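PDB 2GKP: DUF1436 domain-containing protein from Neisseria meningitidis, which is of unknown function but belongs to the CdiI family and so is probably an immunity protein that neutralises a contact-dependent growth inhibition toxin. Local coordinates for residues I24-S29 / P36-P41. Numbering follows the deposited sequence.
Sequences IIQTWS and PDHLYP
In the beta hairpin of strands 23-30 and 34-45, W28 and P36 form an antiparallel non-hydrogen-bonded pair. P36 lies flat over one face of the indole, its CD 3.9 Å from the centroid of the W28 five-membered ring, a CH-pi contact. Pairing then gives one more rung, D37 N to T27 O at 2.9 Å, before residues 38-41 form a short loop that breaks the second strand; pairing is taken up again at I25 and H43. Q26 reaches across to this loop: with CG anti to its backbone N (chi1 178°) and the chain bent at chi2, its amide turns to the loop, and NE2 donates to Y40 O at 3.0 Å (168°) and to T27 O. A water joins Q26 OE1, H38 ND1 and Y40 O. D37 OD1 takes the L39 amide from above the carboxylate plane in an Asx turn, while OD2 receives S29 OG at 2.6 Å on its anti side and also forms a salt bridge with R66, which would favour a charged carboxylate. In one of its two conformers, the Y40 ring rests against T27 CG2 (3.7 Å to CD2). The Q26 amide and a water tie the loop to the neighbouring strand, an arrangement of a beta hairpin with one strand broken by a short loop.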
loop_
_atom_site.group_PDB
_atom_site.type_symbol
_atom_site.label_atom_id
_atom_site.label_comp_id
_atom_site.label_asym_id
_atom_site.label_seq_id
_atom_site.Cartn_x
_atom_site.Cartn_y
_atom_site.Cartn_z
ATOM N N ILE A 24 -4.022 -0.209 7.129
ATOM C CA ILE A 24 -2.567 -0.157 7.196
ATOM C C ILE A 24 -2.108 0.418 5.860
ATOM O O ILE A 24 -2.227 -0.221 4.818
ATOM C CB ILE A 24 -1.972 -1.564 7.451
ATOM C CG1 ILE A 24 -2.652 -2.241 8.662
ATOM C CG2 ILE A 24 -0.459 -1.425 7.641
ATOM C CD1 ILE A 24 -2.844 -3.707 8.520
ATOM N N ILE A 25 -1.607 1.659 5.885
ATOM C CA ILE A 25 -1.252 2.359 4.655
ATOM C C ILE A 25 0.270 2.364 4.560
ATOM O O ILE A 25 0.981 2.649 5.537
ATOM C CB ILE A 25 -1.763 3.806 4.673
ATOM C CG1 ILE A 25 -3.282 3.871 4.775
ATOM C CG2 ILE A 25 -1.255 4.549 3.448
ATOM C CD1 ILE A 25 -3.975 2.940 3.998
ATOM N N GLN A 26 0.778 2.030 3.383
ATOM C CA GLN A 26 2.203 1.825 3.244
ATOM C C GLN A 26 2.748 2.442 1.958
ATOM O O GLN A 26 2.238 2.158 0.878
ATOM C CB GLN A 26 2.430 0.289 3.203
ATOM C CG GLN A 26 3.852 -0.199 3.011
ATOM C CD GLN A 26 4.698 0.164 4.202
ATOM O OE1 GLN A 26 4.362 -0.176 5.347
ATOM N NE2 GLN A 26 5.794 0.837 3.946
ATOM N N THR A 27 3.858 3.175 2.052
ATOM C CA THR A 27 4.609 3.577 0.849
ATOM C C THR A 27 5.254 2.362 0.171
ATOM O O THR A 27 5.785 1.492 0.856
ATOM C CB THR A 27 5.752 4.533 1.259
ATOM O OG1 THR A 27 5.156 5.734 1.744
ATOM C CG2 THR A 27 6.659 4.893 0.061
ATOM N N TRP A 28 5.184 2.317 -1.166
ATOM C CA TRP A 28 5.918 1.324 -1.963
ATOM C C TRP A 28 7.011 2.049 -2.754
ATOM O O TRP A 28 6.882 3.248 -3.069
ATOM C CB TRP A 28 4.941 0.676 -2.949
ATOM C CG TRP A 28 3.992 -0.323 -2.377
ATOM C CD1 TRP A 28 3.483 -0.365 -1.089
ATOM C CD2 TRP A 28 3.367 -1.379 -3.085
ATOM N NE1 TRP A 28 2.608 -1.431 -0.959
ATOM C CE2 TRP A 28 2.513 -2.059 -2.167
ATOM C CE3 TRP A 28 3.467 -1.852 -4.401
ATOM C CZ2 TRP A 28 1.779 -3.182 -2.531
ATOM C CZ3 TRP A 28 2.705 -2.966 -4.765
ATOM C CH2 TRP A 28 1.879 -3.613 -3.826
ATOM N N SER A 29 8.080 1.321 -3.096
ATOM C CA SER A 29 9.170 1.885 -3.881
ATOM C C SER A 29 9.674 0.817 -4.834
ATOM O O SER A 29 9.225 -0.342 -4.789
ATOM C CB SER A 29 10.318 2.329 -2.954
ATOM O OG SER A 29 9.877 3.389 -2.098
ATOM N N PRO A 36 6.243 -2.988 -1.163
ATOM C CA PRO A 36 6.275 -2.245 0.104
ATOM C C PRO A 36 7.688 -1.822 0.481
ATOM O O PRO A 36 8.625 -2.636 0.385
ATOM C CB PRO A 36 5.723 -3.266 1.096
ATOM C CG PRO A 36 4.750 -4.070 0.280
ATOM C CD PRO A 36 5.414 -4.216 -1.081
ATOM N N ASP A 37 7.845 -0.573 0.907
ATOM C CA ASP A 37 9.184 -0.032 1.233
ATOM C C ASP A 37 9.244 0.156 2.752
ATOM O O ASP A 37 8.727 1.155 3.291
ATOM C CB ASP A 37 9.392 1.295 0.516
ATOM C CG ASP A 37 10.784 1.851 0.713
ATOM O OD1 ASP A 37 11.521 1.280 1.524
ATOM O OD2 ASP A 37 11.110 2.878 0.094
ATOM N N HIS A 38 9.839 -0.810 3.440
ATOM C CA HIS A 38 9.835 -0.784 4.904
ATOM C C HIS A 38 10.774 0.276 5.485
ATOM O O HIS A 38 10.896 0.393 6.703
ATOM C CB HIS A 38 10.066 -2.195 5.469
ATOM C CG HIS A 38 9.041 -3.176 5.005
ATOM N ND1 HIS A 38 7.694 -3.013 5.239
ATOM C CD2 HIS A 38 9.159 -4.289 4.238
ATOM C CE1 HIS A 38 7.024 -3.999 4.664
ATOM N NE2 HIS A 38 7.891 -4.793 4.058
ATOM N N LEU A 39 11.391 1.088 4.633
ATOM C CA LEU A 39 12.037 2.296 5.136
ATOM C C LEU A 39 10.997 3.220 5.798
ATOM O O LEU A 39 11.273 3.942 6.764
ATOM C CB LEU A 39 12.752 3.029 4.004
ATOM C CG LEU A 39 13.384 4.373 4.333
ATOM C CD1 LEU A 39 14.446 4.222 5.433
ATOM C CD2 LEU A 39 14.017 4.978 3.117
ATOM N N TYR A 40 9.791 3.166 5.265
ATOM C CA TYR A 40 8.686 3.985 5.755
ATOM C C TYR A 40 7.808 3.080 6.635
ATOM O O TYR A 40 7.405 2.003 6.194
ATOM C CB TYR A 40 7.940 4.594 4.561
ATOM C CG TYR A 40 8.838 5.393 3.681
ATOM C CD1 TYR A 40 9.243 6.695 4.025
ATOM C CD2 TYR A 40 9.357 4.827 2.524
ATOM C CE1 TYR A 40 10.130 7.394 3.225
ATOM C CE2 TYR A 40 10.232 5.533 1.717
ATOM C CZ TYR A 40 10.599 6.804 2.059
ATOM O OH TYR A 40 11.471 7.477 1.248
ATOM N N PRO A 41 7.547 3.466 7.903
ATOM C CA PRO A 41 6.748 2.536 8.698
ATOM C C PRO A 41 5.298 2.554 8.243
ATOM O O PRO A 41 4.861 3.547 7.669
ATOM C CB PRO A 41 6.861 3.098 10.123
ATOM C CG PRO A 41 7.107 4.528 9.930
ATOM C CD PRO A 41 7.963 4.636 8.696
HETATM O O HOH W 1 6.586 -0.965 6.743
HETATM O O HOH W 2 4.466 3.880 4.816
#